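Local coordinates for protein Xaa-Pro Dipeptidase (Alteromonas macleodii, PDB 2QS8) that probably removes the C-terminal residue from short peptides such as Xaa-Pro dipeptides, as a metal-dependent TIM-barrel enzyme of the amidohydrolase superfamily, at residues A151-G156 with Q169-G174; A180-R185 with Y228-A233; D191-T196 with D219-A224; K243-I246 with S252-H255. One frame throughout, in Å; residues are numbered along the deposited sequence.

From the N terminus, interaction 1 comes first: 151-156 and 169-174 close a short loop that leaves strand 145-146 and returns in strand 171-172, beside the active-site end of the barrel. The chain then enters helix 175-188, where interaction 2 opens; its second half, 228-233, brings in strand 231-236. Interaction 3, strand 192-196 against helix 215-227, is nested inside the loop that interaction 2 closes. Interaction 4 follows in series, closing the short turn between helix 239-248 and strand 252-253. Interactions 2, 3 and 4 reach one parallel sheet, in which strands 192-196, 231-236 and 252-253 lie in that order, whereas interaction 1 touches interactions 2 and 3 from outside it.

Interaction 1: residues A151-G156 with Q169-G174; sequences ADPTNG and QGVVNG
Val171 reaches out of a short, weakly bonded strand with both methyls and meets Asp152 and Pro153 of the neighbouring loop. CG2 lies 3.8 Å from Pro153 CD, the proline ring and the valine sliding past each other in opposite directions, while CG1 rests 3.8 Å from Asp152 OD2. A branched valine suits this place because the fork lets CG2 lie against Pro153 and Asp152 together while CG1 meets the other carboxylate oxygen. With CG anti to the backbone N (chi1 -179°), Asp152 turns its carboxylate across Val171 at a slant and back toward its own loop. OD1 there accepts from Thr154 N at 2.8 Å, closing an Asx turn, and from Thr154 OG1 at 2.6 Å, both donors arriving from the same face of the carboxylate plane. OD2 takes the N-H of Gly148 and forms a salt bridge with Lys187 of a second subunit. With an alanine here, Thr154 N would probably lose its acceptor and that lysine its carboxylate mate. Proline, its phi already restrained, fits the second position of the type I turn from Asp152 to Asn155. This Asx turn, superposed on a beta turn, shapes a loop beside His150 of the methionine pocket and joins it to a subunit interface.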
# COMPACT_ATOMS: atom_id res chain seq x y z
N ALA A 151 -14.26 -5.34 15.45
CA ALA A 151 -14.66 -6.44 14.58
C ALA A 151 -13.50 -7.20 13.92
O ALA A 151 -13.71 -7.90 12.93
CB ALA A 151 -15.64 -5.93 13.53
N ASP A 152 -12.30 -7.07 14.46
CA ASP A 152 -11.16 -7.80 13.92
C ASP A 152 -11.37 -9.23 14.40
O ASP A 152 -11.31 -9.51 15.60
CB ASP A 152 -9.84 -7.24 14.47
CG ASP A 152 -8.61 -7.97 13.92
OD1 ASP A 152 -8.73 -9.15 13.54
OD2 ASP A 152 -7.52 -7.35 13.88
N PRO A 153 -11.61 -10.17 13.48
CA PRO A 153 -11.83 -11.55 13.89
C PRO A 153 -10.62 -12.30 14.46
O PRO A 153 -10.76 -13.45 14.86
CB PRO A 153 -12.36 -12.20 12.61
CG PRO A 153 -11.55 -11.54 11.57
CD PRO A 153 -11.57 -10.07 12.01
N THR A 154 -9.45 -11.66 14.48
CA THR A 154 -8.27 -12.33 15.01
C THR A 154 -7.85 -11.85 16.39
O THR A 154 -6.81 -12.25 16.90
CB THR A 154 -7.05 -12.23 14.04
OG1 THR A 154 -6.76 -10.86 13.74
CG2 THR A 154 -7.35 -12.99 12.76
N ASN A 155 -8.67 -11.00 16.99
CA ASN A 155 -8.38 -10.52 18.35
C ASN A 155 -8.49 -11.71 19.30
O ASN A 155 -9.08 -12.72 18.96
CB ASN A 155 -9.40 -9.45 18.79
CG ASN A 155 -9.05 -8.06 18.28
OD1 ASN A 155 -7.89 -7.71 18.12
ND2 ASN A 155 -10.08 -7.25 18.06
N GLY A 156 -7.91 -11.56 20.49
CA GLY A 156 -7.97 -12.63 21.48
C GLY A 156 -7.22 -13.89 21.10
O GLY A 156 -7.53 -14.97 21.60
N GLN A 169 -10.41 -9.52 4.03
CA GLN A 169 -11.00 -10.26 5.14
C GLN A 169 -11.72 -9.32 6.11
O GLN A 169 -12.24 -9.75 7.13
CB GLN A 169 -9.92 -11.06 5.88
CG GLN A 169 -9.33 -12.17 5.07
CD GLN A 169 -8.21 -12.90 5.78
OE1 GLN A 169 -7.31 -12.29 6.36
NE2 GLN A 169 -8.24 -14.23 5.72
N GLY A 170 -11.75 -8.02 5.80
CA GLY A 170 -12.42 -7.08 6.67
C GLY A 170 -11.59 -6.29 7.67
O GLY A 170 -12.16 -5.60 8.52
N VAL A 171 -10.26 -6.40 7.60
CA VAL A 171 -9.37 -5.65 8.49
C VAL A 171 -8.51 -4.75 7.60
O VAL A 171 -7.74 -5.22 6.76
CB VAL A 171 -8.48 -6.58 9.33
CG1 VAL A 171 -7.72 -5.76 10.40
CG2 VAL A 171 -9.36 -7.65 10.00
N VAL A 172 -8.65 -3.45 7.80
CA VAL A 172 -7.99 -2.45 6.97
C VAL A 172 -7.21 -1.35 7.69
O VAL A 172 -7.37 -1.13 8.88
CB VAL A 172 -9.04 -1.73 6.11
CG1 VAL A 172 -9.82 -2.73 5.27
CG2 VAL A 172 -9.99 -0.95 7.02
N ASN A 173 -6.39 -0.66 6.90
CA ASN A 173 -5.59 0.47 7.36
C ASN A 173 -5.41 1.37 6.14
O ASN A 173 -4.88 0.93 5.11
CB ASN A 173 -4.23 0.00 7.89
CG ASN A 173 -4.33 -0.74 9.21
OD1 ASN A 173 -4.71 -0.17 10.24
ND2 ASN A 173 -3.99 -2.03 9.18
N GLY A 174 -5.87 2.61 6.24
CA GLY A 174 -5.76 3.54 5.12
C GLY A 174 -6.96 3.48 4.20
O GLY A 174 -7.72 2.51 4.23

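Interaction 2: residues A180-R185 with Y228-A233; sequences AAVRQR and YGMWVA
Tyr228 OH accepts a hydrogen bond from Arg183 NE at 2.8 Å, somewhat bent, with an N-H...O angle of 138°. The hydroxyl lies at the guanidinium edge, tilted 24° from its plane, and ring and guanidinium planes are 69° apart. The arginine chain, extended from CG to NE, also carries its aliphatic part across the end of the tyrosine, Arg183 CG coming to 3.6 Å from Tyr228 CZ. A long arginine suits the helix here because its stem packs on the phenol while its head passes beyond it: NH2 makes a salt bridge with Glu217, and NH1 a hydrogen bond with Asn173, both of a neighbouring subunit. A leucine in place of Arg183 would probably leave Tyr228 OH without this donor and that Glu217 without its cationic mate. Beside the polar pair, the side chain of Met230, present as selenomethionine, lies against the helix. Its SE lies 4.5 Å from Val182 CG1, and its methyl CE 4.2 Å from Arg185 CB. The guanidinium of Arg185 turns elsewhere, to Glu168 O and Asp188. Gly229, whose positive phi is easy without a side chain, ends helix 215-227 in a Schellman motif and leads the chain into strand 231-236. Helix 175-188 packs beside helix 215-227 through Val182 on Ala224, with Ile193 of strand 192-196 touching both Val182 and Met230.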
# COMPACT_ATOMS: atom_id res chain seq x y z
N ALA A 180 -10.75 -1.78 -0.93
CA ALA A 180 -10.60 -3.20 -1.20
C ALA A 180 -11.61 -3.95 -0.35
O ALA A 180 -12.29 -4.85 -0.84
CB ALA A 180 -9.18 -3.67 -0.86
N ALA A 181 -11.71 -3.58 0.92
CA ALA A 181 -12.64 -4.22 1.85
C ALA A 181 -14.12 -3.99 1.49
O ALA A 181 -14.94 -4.91 1.62
CB ALA A 181 -12.37 -3.75 3.28
N VAL A 182 -14.47 -2.78 1.08
CA VAL A 182 -15.85 -2.49 0.71
C VAL A 182 -16.19 -3.27 -0.56
O VAL A 182 -17.22 -3.91 -0.64
CB VAL A 182 -16.06 -0.98 0.47
CG1 VAL A 182 -17.42 -0.73 -0.16
CG2 VAL A 182 -15.96 -0.24 1.78
N ARG A 183 -15.30 -3.22 -1.55
CA ARG A 183 -15.52 -3.94 -2.78
C ARG A 183 -15.61 -5.46 -2.56
O ARG A 183 -16.37 -6.14 -3.25
CB ARG A 183 -14.42 -3.60 -3.79
CG ARG A 183 -14.61 -2.20 -4.41
CD ARG A 183 -13.41 -1.74 -5.22
NE ARG A 183 -13.64 -0.47 -5.89
CZ ARG A 183 -12.69 0.42 -6.15
NH1 ARG A 183 -11.43 0.19 -5.80
NH2 ARG A 183 -12.98 1.55 -6.76
N GLN A 184 -14.87 -5.98 -1.57
CA GLN A 184 -14.92 -7.41 -1.28
C GLN A 184 -16.31 -7.79 -0.78
O GLN A 184 -16.81 -8.88 -1.08
CB GLN A 184 -13.89 -7.79 -0.20
CG GLN A 184 -13.82 -9.28 0.07
CD GLN A 184 -13.42 -10.07 -1.16
OE1 GLN A 184 -12.56 -9.65 -1.93
NE2 GLN A 184 -14.05 -11.23 -1.36
N ARG A 185 -16.93 -6.91 -0.00
CA ARG A 185 -18.27 -7.19 0.50
C ARG A 185 -19.24 -7.20 -0.68
O ARG A 185 -20.17 -8.00 -0.72
CB ARG A 185 -18.67 -6.17 1.56
CG ARG A 185 -18.71 -6.74 2.98
CD ARG A 185 -17.76 -7.93 3.16
NE ARG A 185 -16.39 -7.50 3.38
CZ ARG A 185 -15.33 -8.29 3.34
NH1 ARG A 185 -15.43 -9.58 3.07
NH2 ARG A 185 -14.13 -7.76 3.56
N TYR A 228 -21.13 1.80 -5.01
CA TYR A 228 -21.74 0.49 -5.18
C TYR A 228 -23.19 0.44 -4.72
O TYR A 228 -23.79 -0.63 -4.63
CB TYR A 228 -20.88 -0.58 -4.47
CG TYR A 228 -19.54 -0.78 -5.16
CD1 TYR A 228 -18.53 0.19 -5.03
CD2 TYR A 228 -19.33 -1.85 -6.02
CE1 TYR A 228 -17.35 0.09 -5.76
CE2 TYR A 228 -18.14 -1.96 -6.76
CZ TYR A 228 -17.16 -0.98 -6.62
OH TYR A 228 -16.01 -1.05 -7.36
N GLY A 229 -23.77 1.62 -4.47
CA GLY A 229 -25.15 1.69 -4.03
C GLY A 229 -25.41 0.92 -2.75
O GLY A 229 -26.43 0.25 -2.61
N MSE A 230 -24.47 1.01 -1.82
CA MSE A 230 -24.58 0.30 -0.55
C MSE A 230 -24.79 1.26 0.61
O MSE A 230 -24.18 2.32 0.65
CB MSE A 230 -23.31 -0.51 -0.34
CG MSE A 230 -23.09 -1.54 -1.42
SE MSE A 230 -21.39 -2.48 -1.16
CE MSE A 230 -21.96 -4.04 -0.06
N TRP A 231 -25.68 0.89 1.54
CA TRP A 231 -25.90 1.74 2.71
C TRP A 231 -24.75 1.46 3.68
O TRP A 231 -24.06 0.44 3.55
CB TRP A 231 -27.25 1.44 3.38
CG TRP A 231 -27.65 -0.01 3.41
CD1 TRP A 231 -28.57 -0.61 2.60
CD2 TRP A 231 -27.16 -1.03 4.29
NE1 TRP A 231 -28.69 -1.94 2.93
CE2 TRP A 231 -27.85 -2.23 3.96
CE3 TRP A 231 -26.22 -1.06 5.33
CZ2 TRP A 231 -27.61 -3.43 4.63
CZ3 TRP A 231 -25.99 -2.26 5.99
CH2 TRP A 231 -26.68 -3.43 5.64
N VAL A 232 -24.54 2.34 4.64
CA VAL A 232 -23.47 2.17 5.60
C VAL A 232 -23.98 2.27 7.05
O VAL A 232 -24.44 3.32 7.48
CB VAL A 232 -22.35 3.22 5.37
CG1 VAL A 232 -21.25 3.09 6.41
CG2 VAL A 232 -21.76 3.05 3.97
N ALA A 233 -23.92 1.15 7.76
CA ALA A 233 -24.32 1.09 9.17
C ALA A 233 -23.01 1.24 9.96
O ALA A 233 -21.98 0.73 9.53
CB ALA A 233 -24.99 -0.25 9.48

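Interaction 3: residues D191-T196 with D219-A224; sequences DGIKIT and DAVVSA
Val221 holds CG1 anti to its backbone N (chi1 173°), which directs that methyl from the helix at the two isoleucines of the strand. Ile195 has CG1 between its backbone N and carbonyl carbon (chi1 66°), which leaves CG2 anti to the carbonyl carbon and facing the valine. The two residues then meet tip to tip, Ile195 CG2 lying 4.1 Å from Val221 CG1. Ile193, two residues earlier and on the same side of the strand, offers its own CG2 to that methyl at 4.2 Å, crossing it at a slant. One valine methyl thus touches a pair of isoleucine methyls, and no polar bond crosses between the segments. Beta-branched residues suit the strand, whose extended backbone accommodates them, and the short valine lets the helix lie near the sheet, with the CA atoms of Ile193 and Val221 8.4 Å apart. Lys194, between the isoleucines, points away from the helix, and its NZ donates to Val113 O. Val178 of helix 175-188 and Val232 of strand 231-236 extend the apolar layer around Val221. Strand 192-196, helix 215-227 and strand 231-236 form a beta-alpha-beta unit, and this buried layer between helix and sheet is the kind found throughout a TIM barrel.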
# COMPACT_ATOMS: atom_id res chain seq x y z
N ASP A 191 -25.53 -6.53 0.67
CA ASP A 191 -26.44 -5.45 0.27
C ASP A 191 -25.91 -4.13 0.80
O ASP A 191 -26.14 -3.07 0.22
CB ASP A 191 -27.85 -5.65 0.85
CG ASP A 191 -28.49 -6.95 0.42
OD1 ASP A 191 -28.59 -7.87 1.26
OD2 ASP A 191 -28.90 -7.04 -0.76
N GLY A 192 -25.19 -4.21 1.92
CA GLY A 192 -24.64 -3.01 2.53
C GLY A 192 -23.33 -3.22 3.25
O GLY A 192 -22.72 -4.30 3.20
N ILE A 193 -22.89 -2.17 3.93
CA ILE A 193 -21.62 -2.18 4.65
C ILE A 193 -21.81 -1.88 6.12
O ILE A 193 -22.66 -1.08 6.51
CB ILE A 193 -20.65 -1.13 4.07
CG1 ILE A 193 -20.29 -1.48 2.63
CG2 ILE A 193 -19.40 -1.03 4.94
CD1 ILE A 193 -19.50 -2.79 2.47
N LYS A 194 -20.99 -2.53 6.94
CA LYS A 194 -21.01 -2.32 8.38
C LYS A 194 -19.56 -2.16 8.85
O LYS A 194 -18.69 -2.95 8.48
CB LYS A 194 -21.67 -3.51 9.07
CG LYS A 194 -21.42 -3.59 10.56
CD LYS A 194 -22.08 -2.45 11.31
CE LYS A 194 -21.95 -2.66 12.82
NZ LYS A 194 -22.35 -4.03 13.24
N ILE A 195 -19.30 -1.13 9.65
CA ILE A 195 -17.96 -0.91 10.18
C ILE A 195 -18.02 -0.60 11.67
O ILE A 195 -19.07 -0.18 12.18
CB ILE A 195 -17.25 0.29 9.50
CG1 ILE A 195 -17.97 1.59 9.84
CG2 ILE A 195 -17.16 0.06 8.01
CD1 ILE A 195 -17.28 2.86 9.31
N THR A 196 -16.92 -0.83 12.37
CA THR A 196 -16.82 -0.50 13.78
C THR A 196 -15.93 0.75 13.83
O THR A 196 -14.70 0.66 13.79
CB THR A 196 -16.21 -1.66 14.62
OG1 THR A 196 -15.03 -2.16 13.98
CG2 THR A 196 -17.21 -2.79 14.78
N ASP A 219 -14.29 8.33 5.48
CA ASP A 219 -14.77 9.04 4.29
C ASP A 219 -14.69 8.04 3.13
O ASP A 219 -15.60 7.95 2.30
CB ASP A 219 -13.90 10.27 3.96
CG ASP A 219 -14.16 11.46 4.89
OD1 ASP A 219 -15.22 11.48 5.54
OD2 ASP A 219 -13.32 12.37 4.95
N ALA A 220 -13.59 7.29 3.08
CA ALA A 220 -13.37 6.30 2.04
C ALA A 220 -14.45 5.22 2.05
O ALA A 220 -14.81 4.70 1.00
CB ALA A 220 -11.99 5.65 2.19
N VAL A 221 -14.97 4.90 3.23
CA VAL A 221 -16.03 3.91 3.37
C VAL A 221 -17.28 4.42 2.67
O VAL A 221 -17.90 3.70 1.87
CB VAL A 221 -16.39 3.64 4.86
CG1 VAL A 221 -17.60 2.74 4.95
CG2 VAL A 221 -15.21 3.02 5.59
N VAL A 222 -17.66 5.65 2.96
CA VAL A 222 -18.85 6.25 2.36
C VAL A 222 -18.71 6.40 0.85
O VAL A 222 -19.57 5.96 0.10
CB VAL A 222 -19.15 7.63 2.99
CG1 VAL A 222 -20.32 8.29 2.27
CG2 VAL A 222 -19.46 7.47 4.48
N SER A 223 -17.62 7.02 0.40
CA SER A 223 -17.46 7.22 -1.04
C SER A 223 -17.41 5.89 -1.79
O SER A 223 -17.93 5.79 -2.89
CB SER A 223 -16.21 8.06 -1.34
OG SER A 223 -15.03 7.37 -0.98
N ALA A 224 -16.78 4.88 -1.18
CA ALA A 224 -16.69 3.57 -1.82
C ALA A 224 -18.07 2.91 -1.86
O ALA A 224 -18.48 2.43 -2.90
CB ALA A 224 -15.71 2.69 -1.08

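Interaction 4: residues K243-I246 with S252-H255; sequences KRAI and SIEH
Helix residues Ala245 and Ile246 pack over Ile253 of the following strand, the CA atoms of Ile246 and Ile253 being 7.8 Å apart. The helix runs on through 243-246, whereas the strand is short and its chain turns a corner at Glu254. Ile253 points its side chain at the helix. Its CG1 stands anti to the carbonyl carbon (chi1 -65°), which carries CG1 toward the helix. The two isoleucine side chains cross at about a right angle, and Ile246 CG1 lies 4.0 Å from Ile253 CG1. On the other helix residue, Ala245 CB lies 4.3 Å from Ile253 CD1; a methyl alone suits that position, where Val234 and Val250 also touch it. Leu266 and Met267 of helix 261-270 continue the apolar layer around Ile246. On its other side the strand is polar. Ser252 OG donates to Glu254 OE2 at 2.8 Å, nearly along the C-O axis of the carboxylate, and OE2 also has a salt bridge with Arg111. Glu254 OE1 bonds to ND1 of His69, a magnesium ligand, which makes the glutamate a second-shell residue that probably helps orient the imidazole. His255 lines the methionine pocket, its ND1 bonded to Thr277. The chemistry is therefore divided: oily contacts seat the strand on its helix, while Ser252, Glu254 and His255 use hydrogen bonds, with a salt bridge at Glu254, near the metal and ligand.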
# COMPACT_ATOMS: atom_id res chain seq x y z
N LYS A 243 -18.82 10.83 15.52
CA LYS A 243 -18.91 12.06 14.73
C LYS A 243 -18.13 12.02 13.41
O LYS A 243 -18.54 12.64 12.42
CB LYS A 243 -18.47 13.25 15.60
CG LYS A 243 -19.47 13.52 16.73
CD LYS A 243 -19.15 14.74 17.56
CE LYS A 243 -17.95 14.53 18.45
NZ LYS A 243 -17.97 15.48 19.60
N ARG A 244 -17.01 11.30 13.38
CA ARG A 244 -16.24 11.19 12.14
C ARG A 244 -17.14 10.50 11.11
O ARG A 244 -17.12 10.85 9.93
CB ARG A 244 -14.96 10.37 12.36
CG ARG A 244 -13.97 11.00 13.33
CD ARG A 244 -12.66 10.22 13.40
NE ARG A 244 -11.73 10.85 14.35
CZ ARG A 244 -10.53 10.36 14.67
NH1 ARG A 244 -10.09 9.22 14.14
NH2 ARG A 244 -9.76 11.02 15.53
N ALA A 245 -17.93 9.55 11.58
CA ALA A 245 -18.83 8.79 10.71
C ALA A 245 -20.07 9.60 10.31
O ALA A 245 -20.50 9.53 9.16
CB ALA A 245 -19.24 7.49 11.39
N ILE A 246 -20.64 10.34 11.26
CA ILE A 246 -21.81 11.15 10.98
C ILE A 246 -21.45 12.19 9.94
O ILE A 246 -22.17 12.39 8.97
CB ILE A 246 -22.32 11.84 12.26
CG1 ILE A 246 -22.71 10.78 13.28
CG2 ILE A 246 -23.52 12.73 11.94
CD1 ILE A 246 -22.95 11.32 14.67
N SER A 252 -26.55 5.13 9.27
CA SER A 252 -26.99 4.91 10.63
C SER A 252 -25.87 4.64 11.63
O SER A 252 -24.80 4.14 11.29
CB SER A 252 -28.00 3.75 10.66
OG SER A 252 -27.40 2.54 10.23
N ILE A 253 -26.14 5.01 12.88
CA ILE A 253 -25.22 4.81 13.98
C ILE A 253 -25.88 3.76 14.88
O ILE A 253 -27.04 3.92 15.28
CB ILE A 253 -25.01 6.10 14.80
CG1 ILE A 253 -24.32 7.18 13.95
CG2 ILE A 253 -24.23 5.79 16.05
CD1 ILE A 253 -22.97 6.76 13.40
N GLU A 254 -25.15 2.70 15.19
CA GLU A 254 -25.68 1.65 16.06
C GLU A 254 -25.19 1.89 17.48
O GLU A 254 -24.04 2.26 17.68
CB GLU A 254 -25.21 0.28 15.57
CG GLU A 254 -25.23 0.09 14.05
CD GLU A 254 -26.63 0.16 13.44
OE1 GLU A 254 -27.51 -0.61 13.88
OE2 GLU A 254 -26.84 0.98 12.51
N HIS A 255 -26.06 1.69 18.47
CA HIS A 255 -25.71 1.88 19.88
C HIS A 255 -25.53 3.34 20.34
O HIS A 255 -26.20 3.79 21.27
CB HIS A 255 -24.45 1.08 20.22
CG HIS A 255 -24.38 -0.26 19.55
ND1 HIS A 255 -25.39 -1.19 19.63
CD2 HIS A 255 -23.42 -0.82 18.78
CE1 HIS A 255 -25.06 -2.26 18.94
NE2 HIS A 255 -23.87 -2.06 18.41